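Local coordinates for protein ATP-dependent DNA helicase (Mycobacterium smegmatis, PDB 5V9X) that unwinds RNA:DNA hybrids as an ATP-dependent 3'-to-5' helicase that moves along a single-stranded DNA tracking strand, at residues D760-I765 with Y836-L841; A768-S773 with E826-C831; I842-K847 with R851-V856; R719-R724 with V740-S745. One frame throughout, in Å; residues are numbered along the deposited sequence.

Interaction 1: residues D760-I765 with Y836-L841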
# COMPACT_ATOMS: atom_id res chain seq x y z
N ASP A 760 -15.59 -22.27 -16.48
CA ASP A 760 -14.65 -22.32 -17.60
C ASP A 760 -14.91 -21.24 -18.63
O ASP A 760 -14.11 -21.09 -19.57
CB ASP A 760 -14.71 -23.70 -18.26
CG ASP A 760 -16.11 -24.10 -18.66
OD1 ASP A 760 -17.06 -23.73 -17.94
OD2 ASP A 760 -16.27 -24.78 -19.69
N GLU A 761 -15.99 -20.48 -18.50
CA GLU A 761 -16.29 -19.37 -19.40
C GLU A 761 -15.59 -18.08 -19.00
O GLU A 761 -15.39 -17.21 -19.85
CB GLU A 761 -17.81 -19.14 -19.43
CG GLU A 761 -18.38 -18.67 -20.76
CD GLU A 761 -19.90 -18.52 -20.71
OE1 GLU A 761 -20.49 -18.87 -19.66
OE2 GLU A 761 -20.49 -18.06 -21.70
N ILE A 762 -15.20 -17.96 -17.73
CA ILE A 762 -14.78 -16.67 -17.17
C ILE A 762 -13.45 -16.23 -17.77
O ILE A 762 -13.37 -15.19 -18.44
CB ILE A 762 -14.69 -16.75 -15.64
CG1 ILE A 762 -16.10 -16.74 -15.03
CG2 ILE A 762 -13.87 -15.60 -15.09
CD1 ILE A 762 -16.83 -15.44 -15.22
N GLU A 763 -12.39 -17.00 -17.53
CA GLU A 763 -11.04 -16.55 -17.88
C GLU A 763 -10.87 -16.20 -19.36
O GLU A 763 -10.19 -15.20 -19.65
CB GLU A 763 -10.02 -17.60 -17.45
CG GLU A 763 -8.58 -17.26 -17.80
CD GLU A 763 -7.58 -17.88 -16.84
OE1 GLU A 763 -7.97 -18.21 -15.70
OE2 GLU A 763 -6.40 -18.03 -17.23
N PRO A 764 -11.44 -16.93 -20.33
CA PRO A 764 -11.32 -16.47 -21.72
C PRO A 764 -12.01 -15.15 -21.98
O PRO A 764 -11.45 -14.29 -22.68
CB PRO A 764 -11.96 -17.62 -22.52
CG PRO A 764 -11.88 -18.80 -21.63
CD PRO A 764 -12.06 -18.26 -20.25
N ILE A 765 -13.22 -14.96 -21.44
CA ILE A 765 -13.96 -13.71 -21.64
C ILE A 765 -13.15 -12.53 -21.14
O ILE A 765 -12.96 -11.53 -21.85
CB ILE A 765 -15.33 -13.79 -20.96
CG1 ILE A 765 -16.27 -14.73 -21.72
CG2 ILE A 765 -15.94 -12.40 -20.83
CD1 ILE A 765 -17.58 -14.99 -21.00
N TYR A 836 -7.00 -7.59 -11.08
CA TYR A 836 -8.07 -8.57 -10.98
C TYR A 836 -7.64 -9.75 -10.11
O TYR A 836 -6.46 -9.93 -9.79
CB TYR A 836 -8.47 -9.07 -12.37
CG TYR A 836 -9.02 -8.03 -13.31
CD1 TYR A 836 -9.56 -6.84 -12.84
CD2 TYR A 836 -9.00 -8.23 -14.69
CE1 TYR A 836 -10.06 -5.89 -13.71
CE2 TYR A 836 -9.49 -7.29 -15.57
CZ TYR A 836 -10.03 -6.12 -15.07
OH TYR A 836 -10.52 -5.17 -15.95
N ASP A 837 -8.63 -10.56 -9.73
CA ASP A 837 -8.41 -11.84 -9.06
C ASP A 837 -9.31 -12.84 -9.77
O ASP A 837 -10.43 -13.13 -9.33
CB ASP A 837 -8.71 -11.75 -7.56
CG ASP A 837 -8.37 -13.03 -6.81
OD1 ASP A 837 -7.87 -13.98 -7.44
OD2 ASP A 837 -8.60 -13.08 -5.58
N VAL A 838 -8.82 -13.37 -10.89
CA VAL A 838 -9.61 -14.28 -11.73
C VAL A 838 -9.82 -15.62 -11.04
O VAL A 838 -10.95 -16.14 -11.08
CB VAL A 838 -8.95 -14.45 -13.11
CG1 VAL A 838 -9.73 -15.46 -13.95
CG2 VAL A 838 -8.87 -13.11 -13.84
N PRO A 839 -8.81 -16.23 -10.40
CA PRO A 839 -9.09 -17.45 -9.62
C PRO A 839 -10.23 -17.29 -8.62
O PRO A 839 -11.01 -18.24 -8.43
CB PRO A 839 -7.75 -17.73 -8.93
CG PRO A 839 -6.75 -17.24 -9.89
CD PRO A 839 -7.36 -16.00 -10.51
N ALA A 840 -10.35 -16.13 -7.98
CA ALA A 840 -11.47 -15.92 -7.07
C ALA A 840 -12.79 -15.82 -7.84
O ALA A 840 -13.81 -16.36 -7.41
CB ALA A 840 -11.25 -14.67 -6.23
N LEU A 841 -12.78 -15.12 -8.98
CA LEU A 841 -13.99 -15.04 -9.80
C LEU A 841 -14.40 -16.41 -10.32
O LEU A 841 -15.59 -16.69 -10.45
CB LEU A 841 -13.78 -14.07 -10.96
CG LEU A 841 -14.97 -13.85 -11.89
CD1 LEU A 841 -16.18 -13.35 -11.11
CD2 LEU A 841 -14.62 -12.88 -13.01
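A helix-to-helix contact brings Ile-762, in the first half of helix 759-769, against Leu-841 and Val-838 in the opening turns of helix 838-849. The backbones come nearest at Glu-763 and Val-838, whose CA atoms lie 6.7 Å apart, and the interface is mostly apolar. Ile-762 CG2 is the methyl that does most of the touching: it sits 3.5 Å from Leu-841 CD2, with Ile-762 CD1 closing on the same methyl at 4.0 Å. The isoleucine branch and the leucine side chain cross nearly at right angles. Leu-841 holds CG anti to its backbone nitrogen (chi1 -179°) and, with chi2 near 58°, this puts CD2 against Ile-762. Val-838 extends the patch more loosely, its CG1 standing 4.3 Å from Ile-762 CG2. Val-838 CG1 also meets Glu-763, whose extended chain crosses the valine at about a right angle at the exposed margin of the interface, touching CG1 through both Glu-763 CB, at 4.1 Å, and Glu-763 OE1, at 3.7 Å.

Asp-837 starts the second helix as its N-cap, accepting from Ala-840 N through OD1 in a weak bond of 3.3 Å. Beyond the two segments Ile-762 also packs on Ile-842, Met-845 and Phe-757, and Val-709 of helix 707-725 lies against Leu-841. The arrangement is an apolar helix-helix packing that joins helix 759-769 to the N-terminal turns of helix 838-849 within the DEAD/H-associated region of the helicase.

Interaction 2: residues A768-S773 with E826-C831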
# COMPACT_ATOMS: atom_id res chain seq x y z
N ALA A 768 -10.40 -11.51 -23.39
CA ALA A 768 -10.79 -10.86 -24.64
C ALA A 768 -11.27 -9.43 -24.43
O ALA A 768 -11.15 -8.60 -25.33
CB ALA A 768 -11.89 -11.68 -25.33
N GLU A 769 -11.81 -9.12 -23.25
CA GLU A 769 -12.41 -7.82 -23.01
C GLU A 769 -11.45 -6.81 -22.39
O GLU A 769 -11.63 -5.60 -22.57
CB GLU A 769 -13.63 -7.96 -22.10
CG GLU A 769 -14.76 -8.75 -22.73
CD GLU A 769 -15.19 -8.18 -24.06
OE1 GLU A 769 -15.23 -6.93 -24.19
OE2 GLU A 769 -15.50 -8.96 -24.98
N VAL A 770 -10.42 -7.28 -21.68
CA VAL A 770 -9.56 -6.37 -20.93
C VAL A 770 -8.85 -5.40 -21.87
O VAL A 770 -8.56 -4.26 -21.49
CB VAL A 770 -8.56 -7.16 -20.07
CG1 VAL A 770 -7.53 -7.89 -20.93
CG2 VAL A 770 -7.87 -6.25 -19.06
N GLY A 771 -8.58 -5.81 -23.11
CA GLY A 771 -7.85 -4.96 -24.03
C GLY A 771 -8.55 -3.66 -24.36
O GLY A 771 -7.90 -2.65 -24.61
N GLY A 772 -9.88 -3.67 -24.36
CA GLY A 772 -10.66 -2.48 -24.64
C GLY A 772 -11.15 -1.73 -23.42
O GLY A 772 -11.82 -0.70 -23.58
N SER A 773 -10.85 -2.20 -22.22
CA SER A 773 -11.36 -1.59 -21.00
C SER A 773 -10.54 -0.35 -20.63
O SER A 773 -9.37 -0.21 -21.00
CB SER A 773 -11.35 -2.59 -19.85
OG SER A 773 -10.02 -2.90 -19.46
N GLU A 826 2.80 -6.58 -20.62
CA GLU A 826 2.90 -6.26 -19.19
C GLU A 826 1.64 -5.58 -18.69
O GLU A 826 1.20 -5.83 -17.56
CB GLU A 826 4.13 -5.40 -18.93
CG GLU A 826 4.26 -4.92 -17.49
CD GLU A 826 4.20 -6.06 -16.47
OE1 GLU A 826 4.64 -7.19 -16.79
OE2 GLU A 826 3.72 -5.82 -15.35
N ALA A 827 1.04 -4.70 -19.50
CA ALA A 827 -0.22 -4.07 -19.11
C ALA A 827 -1.30 -5.13 -18.89
O ALA A 827 -2.04 -5.07 -17.90
CB ALA A 827 -0.65 -3.07 -20.18
N VAL A 828 -1.40 -6.10 -19.81
CA VAL A 828 -2.34 -7.20 -19.62
C VAL A 828 -1.95 -8.04 -18.41
O VAL A 828 -2.81 -8.53 -17.67
CB VAL A 828 -2.43 -8.05 -20.90
CG1 VAL A 828 -3.42 -9.18 -20.71
CG2 VAL A 828 -2.85 -7.20 -22.08
N ARG A 829 -0.64 -8.21 -18.19
CA ARG A 829 -0.18 -8.99 -17.05
C ARG A 829 -0.58 -8.33 -15.73
O ARG A 829 -1.04 -9.01 -14.80
CB ARG A 829 1.34 -9.16 -17.13
CG ARG A 829 1.92 -10.37 -16.41
CD ARG A 829 2.07 -10.12 -14.92
NE ARG A 829 2.68 -8.83 -14.62
CZ ARG A 829 2.64 -8.25 -13.43
NH1 ARG A 829 2.02 -8.85 -12.42
NH2 ARG A 829 3.22 -7.07 -13.24
N GLU A 830 -0.44 -7.00 -15.63
CA GLU A 830 -0.79 -6.32 -14.39
C GLU A 830 -2.29 -6.35 -14.14
O GLU A 830 -2.73 -6.60 -13.01
CB GLU A 830 -0.28 -4.88 -14.41
CG GLU A 830 -0.63 -4.11 -13.14
CD GLU A 830 -0.12 -2.68 -13.13
OE1 GLU A 830 0.42 -2.23 -14.16
OE2 GLU A 830 -0.26 -2.01 -12.09
N CYS A 831 -3.09 -6.08 -15.17
CA CYS A 831 -4.54 -6.05 -14.99
C CYS A 831 -5.07 -7.39 -14.51
O CYS A 831 -5.83 -7.46 -13.54
CB CYS A 831 -5.22 -5.64 -16.30
SG CYS A 831 -4.92 -3.94 -16.83
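Val-770 turns its two methyls onto different residues of helix 822-835. Its chi1 of 69° sets CG2 anti to the backbone nitrogen and CG1 between nitrogen and carbonyl carbon. CG2 reaches Cys-831 CB at 3.9 Å, while CG1 lies 4.3 Å from Val-828 CG1, so the valine straddles one turn of the partner helix. Cys-831 keeps SG beside its own backbone nitrogen and meets the valine through CB.

The turn behind Val-770 is tied by its own carbonyl. Val-770 O accepts both Ser-773 OG, at 2.8 Å, and Ser-773 N, at 3.2 Å, from the same face of its plane; the OG bond holds the serine side chain at chi1 68°, at the N-cap of helix 774-786. Away from the contact, Arg-829 reaches back one turn to Glu-826, its NH2 using the syn lone pair of OE2.

Phe-776 and Leu-775 of helix 774-786 pack on Val-828 and Cys-831 respectively, and Tyr-836 lies against Val-770. Segment 768-773 thus joins helix 707-725, through the salt bridges of Glu-769 with Arg-719 and Arg-722, to helix 822-835, which Val-770 meets.

Interaction 3: residues I842-K847 with R851-V856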
# COMPACT_ATOMS: atom_id res chain seq x y z
N ILE A 842 -13.43 -17.28 -10.61
CA ILE A 842 -13.74 -18.59 -11.15
C ILE A 842 -14.41 -19.46 -10.09
O ILE A 842 -15.47 -20.05 -10.33
CB ILE A 842 -12.47 -19.26 -11.72
CG1 ILE A 842 -12.09 -18.60 -13.05
CG2 ILE A 842 -12.68 -20.75 -11.89
CD1 ILE A 842 -10.71 -18.97 -13.53
N GLU A 843 -13.80 -19.56 -8.91
CA GLU A 843 -14.40 -20.38 -7.86
C GLU A 843 -15.75 -19.84 -7.43
O GLU A 843 -16.64 -20.62 -7.07
CB GLU A 843 -13.46 -20.49 -6.65
CG GLU A 843 -13.93 -21.53 -5.63
CD GLU A 843 -12.96 -21.73 -4.49
OE1 GLU A 843 -11.96 -20.98 -4.40
OE2 GLU A 843 -13.19 -22.66 -3.68
N LEU A 844 -15.93 -18.52 -7.46
CA LEU A 844 -17.25 -17.95 -7.19
C LEU A 844 -18.29 -18.46 -8.18
O LEU A 844 -19.42 -18.78 -7.79
CB LEU A 844 -17.18 -16.42 -7.22
CG LEU A 844 -17.17 -15.68 -5.88
CD1 LEU A 844 -15.97 -16.08 -5.03
CD2 LEU A 844 -17.20 -14.18 -6.10
N MET A 845 -17.92 -18.57 -9.46
CA MET A 845 -18.83 -19.14 -10.44
C MET A 845 -18.96 -20.65 -10.26
O MET A 845 -20.04 -21.21 -10.47
CB MET A 845 -18.35 -18.81 -11.85
CG MET A 845 -18.40 -17.34 -12.18
SD MET A 845 -20.09 -16.69 -12.07
CE MET A 845 -19.76 -14.93 -12.01
N HIS A 846 -17.87 -21.31 -9.86
CA HIS A 846 -17.96 -22.73 -9.53
C HIS A 846 -18.91 -22.96 -8.36
O HIS A 846 -19.70 -23.91 -8.37
CB HIS A 846 -16.56 -23.27 -9.21
CG HIS A 846 -16.54 -24.71 -8.80
ND1 HIS A 846 -17.20 -25.69 -9.50
CD2 HIS A 846 -15.94 -25.33 -7.75
CE1 HIS A 846 -17.00 -26.86 -8.91
NE2 HIS A 846 -16.24 -26.66 -7.85
N LYS A 847 -18.85 -22.09 -7.35
CA LYS A 847 -19.74 -22.24 -6.20
C LYS A 847 -21.19 -21.97 -6.57
O LYS A 847 -22.10 -22.62 -6.05
CB LYS A 847 -19.29 -21.30 -5.07
CG LYS A 847 -18.00 -21.72 -4.39
CD LYS A 847 -17.70 -20.88 -3.16
CE LYS A 847 -16.46 -21.39 -2.44
NZ LYS A 847 -16.11 -20.55 -1.26
N ARG A 851 -24.58 -24.73 -6.53
CA ARG A 851 -25.70 -24.34 -5.68
C ARG A 851 -25.26 -24.11 -4.23
O ARG A 851 -26.06 -24.21 -3.30
CB ARG A 851 -26.84 -25.37 -5.75
CG ARG A 851 -27.56 -25.40 -7.09
CD ARG A 851 -28.08 -26.79 -7.43
NE ARG A 851 -28.46 -27.55 -6.24
CZ ARG A 851 -27.82 -28.63 -5.81
NH1 ARG A 851 -26.76 -29.08 -6.46
NH2 ARG A 851 -28.23 -29.26 -4.72
N ARG A 852 -23.97 -23.81 -4.04
CA ARG A 852 -23.43 -23.50 -2.73
C ARG A 852 -23.36 -22.01 -2.45
O ARG A 852 -23.20 -21.61 -1.29
CB ARG A 852 -22.03 -24.11 -2.58
CG ARG A 852 -22.04 -25.62 -2.37
CD ARG A 852 -20.64 -26.23 -2.40
NE ARG A 852 -20.68 -27.65 -2.08
CZ ARG A 852 -19.68 -28.50 -2.30
NH1 ARG A 852 -18.56 -28.08 -2.86
NH2 ARG A 852 -19.81 -29.78 -1.96
N LEU A 853 -23.48 -21.18 -3.49
CA LEU A 853 -23.63 -19.73 -3.34
C LEU A 853 -25.01 -19.37 -3.88
O LEU A 853 -25.24 -19.43 -5.09
CB LEU A 853 -22.53 -18.98 -4.07
CG LEU A 853 -22.09 -17.62 -3.52
CD1 LEU A 853 -20.83 -17.14 -4.23
CD2 LEU A 853 -23.19 -16.57 -3.62
N ARG A 854 -25.93 -19.03 -2.97
CA ARG A 854 -27.29 -18.70 -3.36
C ARG A 854 -27.33 -17.37 -4.11
O ARG A 854 -26.43 -16.53 -3.99
CB ARG A 854 -28.19 -18.63 -2.12
CG ARG A 854 -29.65 -18.98 -2.37
CD ARG A 854 -30.56 -18.32 -1.34
NE ARG A 854 -30.02 -18.39 0.01
CZ ARG A 854 -30.62 -17.87 1.08
NH1 ARG A 854 -31.78 -17.24 0.95
NH2 ARG A 854 -30.06 -17.97 2.28
N ILE A 855 -28.39 -17.19 -4.89
CA ILE A 855 -28.68 -15.92 -5.56
C ILE A 855 -30.18 -15.67 -5.45
O ILE A 855 -30.99 -16.58 -5.61
CB ILE A 855 -28.23 -15.93 -7.04
CG1 ILE A 855 -26.71 -15.96 -7.12
CG2 ILE A 855 -28.77 -14.71 -7.78
CD1 ILE A 855 -26.18 -15.91 -8.53
N VAL A 856 -30.54 -14.42 -5.14
CA VAL A 856 -31.92 -14.04 -4.90
C VAL A 856 -32.26 -12.84 -5.79
O VAL A 856 -31.54 -11.84 -5.78
CB VAL A 856 -32.17 -13.70 -3.42
CG1 VAL A 856 -33.60 -13.24 -3.21
CG2 VAL A 856 -31.85 -14.90 -2.54
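The backbone turns out of helix 838-849 at Arg-851, whose positive phi of 58° marks a Schellman motif, and Lys-847 O receives the amides of Arg-852 and Leu-853 as the chain turns toward strand 854-859. Arg-852 N approaches nearly along the C=O axis at 3.0 Å, the six-to-one bond of the motif. Leu-853 N, at 3.2 Å, comes instead from well above the carbonyl plane, and does not point to a lone pair. Two donors therefore hold one carbonyl of the last turn, where the next helical amide, Arg-851 N, is badly angled for it.

Among the side chains, Lys-847 and Leu-853 meet at their bases, CB to CB at 4.1 Å. The lysine then leads away as a straight chain, so its aliphatic stem flanks the turn while the ammonium group moves off from it. Leu-853 places CG anti to its backbone nitrogen (chi1 -150°) and brings CD1 against Leu-844, 4.3 Å from its CG. Arg-852 starts toward the helix, its CB lying 3.8 Å from Lys-847 O, but the extended chain carries the guanidinium away again.

Phe-685 of strand 684-691 touches both leucines, placing the turn over the sheet, and backbone bonds from Arg-854 and Val-856 join the new strand parallel to strand 684-691. A Schellman C-cap with an apolar side chain just beyond it folding back onto the last turns is a familiar way to end a helix, and here it delivers the chain into an edge strand of the mixed five-stranded sheet.

Interaction 4: residues R719-R724 with V740-S745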
# COMPACT_ATOMS: atom_id res chain seq x y z
N ARG A 719 -19.91 -7.44 -22.01
CA ARG A 719 -19.90 -8.18 -23.28
C ARG A 719 -21.27 -8.75 -23.59
O ARG A 719 -21.78 -8.59 -24.71
CB ARG A 719 -18.86 -9.30 -23.22
CG ARG A 719 -18.74 -10.11 -24.50
CD ARG A 719 -17.94 -11.38 -24.29
NE ARG A 719 -17.50 -11.96 -25.55
CZ ARG A 719 -16.26 -11.88 -26.02
NH1 ARG A 719 -15.32 -11.25 -25.32
NH2 ARG A 719 -15.94 -12.44 -27.18
N ARG A 720 -21.90 -9.40 -22.61
CA ARG A 720 -23.23 -9.96 -22.82
C ARG A 720 -24.27 -8.87 -23.05
O ARG A 720 -25.16 -9.02 -23.90
CB ARG A 720 -23.63 -10.80 -21.62
CG ARG A 720 -23.62 -12.29 -21.86
CD ARG A 720 -24.39 -12.96 -20.76
NE ARG A 720 -23.92 -14.31 -20.52
CZ ARG A 720 -24.05 -14.93 -19.35
NH1 ARG A 720 -23.60 -16.17 -19.19
NH2 ARG A 720 -24.62 -14.30 -18.33
N LEU A 721 -24.18 -7.77 -22.30
CA LEU A 721 -25.18 -6.72 -22.38
C LEU A 721 -25.28 -6.16 -23.80
O LEU A 721 -26.38 -5.99 -24.33
CB LEU A 721 -24.85 -5.62 -21.38
CG LEU A 721 -26.01 -5.04 -20.56
CD1 LEU A 721 -26.92 -6.14 -20.04
CD2 LEU A 721 -25.45 -4.23 -19.40
N ARG A 722 -24.14 -5.88 -24.42
CA ARG A 722 -24.16 -5.38 -25.79
C ARG A 722 -24.29 -6.48 -26.83
O ARG A 722 -24.56 -6.18 -28.00
CB ARG A 722 -22.89 -4.56 -26.06
CG ARG A 722 -21.60 -5.32 -25.87
CD ARG A 722 -20.40 -4.42 -26.08
NE ARG A 722 -19.17 -5.20 -26.16
CZ ARG A 722 -18.37 -5.44 -25.13
NH1 ARG A 722 -18.66 -4.96 -23.93
NH2 ARG A 722 -17.26 -6.16 -25.30
N GLU A 723 -24.13 -7.75 -26.44
CA GLU A 723 -24.34 -8.86 -27.36
C GLU A 723 -25.77 -9.40 -27.25
O GLU A 723 -26.49 -9.47 -28.24
CB GLU A 723 -23.33 -9.98 -27.10
CG GLU A 723 -21.94 -9.73 -27.66
CD GLU A 723 -21.04 -10.94 -27.53
OE1 GLU A 723 -21.49 -11.97 -26.98
OE2 GLU A 723 -19.87 -10.86 -27.97
N ARG A 724 -26.17 -9.80 -26.04
CA ARG A 724 -27.49 -10.40 -25.85
C ARG A 724 -28.61 -9.37 -25.83
O ARG A 724 -29.73 -9.67 -26.25
CB ARG A 724 -27.51 -11.22 -24.56
CG ARG A 724 -26.56 -12.42 -24.55
CD ARG A 724 -27.01 -13.49 -25.53
NE ARG A 724 -26.27 -14.74 -25.39
CZ ARG A 724 -25.23 -15.08 -26.15
NH1 ARG A 724 -24.81 -14.27 -27.11
NH2 ARG A 724 -24.62 -16.24 -25.96
N VAL A 740 -26.03 -1.92 -12.94
CA VAL A 740 -26.42 -1.97 -14.34
C VAL A 740 -27.64 -1.08 -14.53
O VAL A 740 -28.52 -1.03 -13.66
CB VAL A 740 -26.71 -3.42 -14.79
CG1 VAL A 740 -27.17 -3.45 -16.24
CG2 VAL A 740 -25.48 -4.29 -14.61
N ARG A 741 -27.69 -0.37 -15.65
CA ARG A 741 -28.83 0.47 -16.00
C ARG A 741 -29.30 0.11 -17.40
O ARG A 741 -28.50 0.04 -18.33
CB ARG A 741 -28.48 1.96 -15.92
CG ARG A 741 -29.54 2.87 -16.51
CD ARG A 741 -29.28 4.33 -16.17
NE ARG A 741 -29.43 5.20 -17.34
CZ ARG A 741 -28.42 5.77 -17.97
NH1 ARG A 741 -27.18 5.58 -17.54
NH2 ARG A 741 -28.64 6.54 -19.03
N LEU A 742 -30.61 -0.12 -17.54
CA LEU A 742 -31.21 -0.48 -18.82
C LEU A 742 -32.45 0.37 -19.03
O LEU A 742 -33.29 0.48 -18.11
CB LEU A 742 -31.58 -1.97 -18.87
CG LEU A 742 -30.58 -3.02 -18.36
CD1 LEU A 742 -30.75 -3.26 -16.87
CD2 LEU A 742 -30.73 -4.32 -19.13
N PRO A 743 -32.61 0.99 -20.20
CA PRO A 743 -33.87 1.70 -20.48
C PRO A 743 -35.04 0.73 -20.49
O PRO A 743 -34.89 -0.45 -20.84
CB PRO A 743 -33.63 2.32 -21.86
CG PRO A 743 -32.53 1.50 -22.46
CD PRO A 743 -31.66 1.08 -21.32
N ASP A 744 -36.21 1.23 -20.09
CA ASP A 744 -37.37 0.37 -19.92
C ASP A 744 -37.72 -0.34 -21.22
O ASP A 744 -37.69 0.25 -22.30
CB ASP A 744 -38.57 1.20 -19.45
CG ASP A 744 -39.69 0.34 -18.90
OD1 ASP A 744 -39.70 0.08 -17.68
OD2 ASP A 744 -40.56 -0.08 -19.69
N SER A 745 -38.02 -1.63 -21.10
CA SER A 745 -38.30 -2.47 -22.26
C SER A 745 -39.76 -2.35 -22.70
O SER A 745 -40.65 -2.88 -22.04
CB SER A 745 -37.96 -3.93 -21.96
OG SER A 745 -36.67 -4.04 -21.38
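Leu-721 and Val-740 reach toward each other tip to tip, Leu-721 CD2 standing 3.7 Å from Val-740 CG1. The valine keeps CG1 anti to its backbone nitrogen (chi1 178°), which holds that methyl out toward the helix. The other branch of the leucine, CD1, diverges toward Leu-742, whose CD2 it approaches at 4.3 Å. One forked side chain thus spans two strand residues that lie on the same face of the strand, while the intervening Arg-741 points from the opposite face, away from the helix. The backbones stay well apart, the CA atoms of Leu-721 and Leu-742 being 9.4 Å distant, so side chains alone bridge the gap, and all three touching residues are buried.

The remaining helix residues turn their charged ends elsewhere. Arg-719 and Glu-723, one turn apart, face each other as charges only: Glu-723 OE2 lies 3.6 Å from Arg-719 NE but well out of the guanidinium plane. The guanidinium of Arg-722 lies with one face toward Arg-719 CA, offset to its rim. Arg-720 goes a different way, in a cation-pi contact with Phe-757 and donating to Val-756 O.

Leu-754 adds to the apolar surroundings of Leu-721, while Ile-727 and Val-699 touch Leu-742. Helix 707-725 therefore lies against one face of the mixed sheet, here at strand 737-742, which runs between strands 732-734 and 697-702, and helix 759-769 packs along the helix on another flank.

Overall arrangement
All four contacts fall within the DEAD/H-associated region. Interactions 1 and 2 share helix 759-769, their centres 13 Å apart, with interaction 2 nested along the chain inside the loop that interaction 1 closes; Tyr-836 N lies 2.7 Å from Cys-831 O, a probable hydrogen bond linking them. Interaction 3 continues along helix 838-849 from interaction 1, also 13 Å away between centres. Interaction 4 reaches the same sheet as interaction 3, the two contacts standing about 8 Å apart at nearest atoms, and meets interaction 2 through charged pairs. The nucleotide pocket is built by residues between 41 and 420, none of them in these segments. Interaction 2 comes closest to the bound DNA, about 9 Å between nearest atoms.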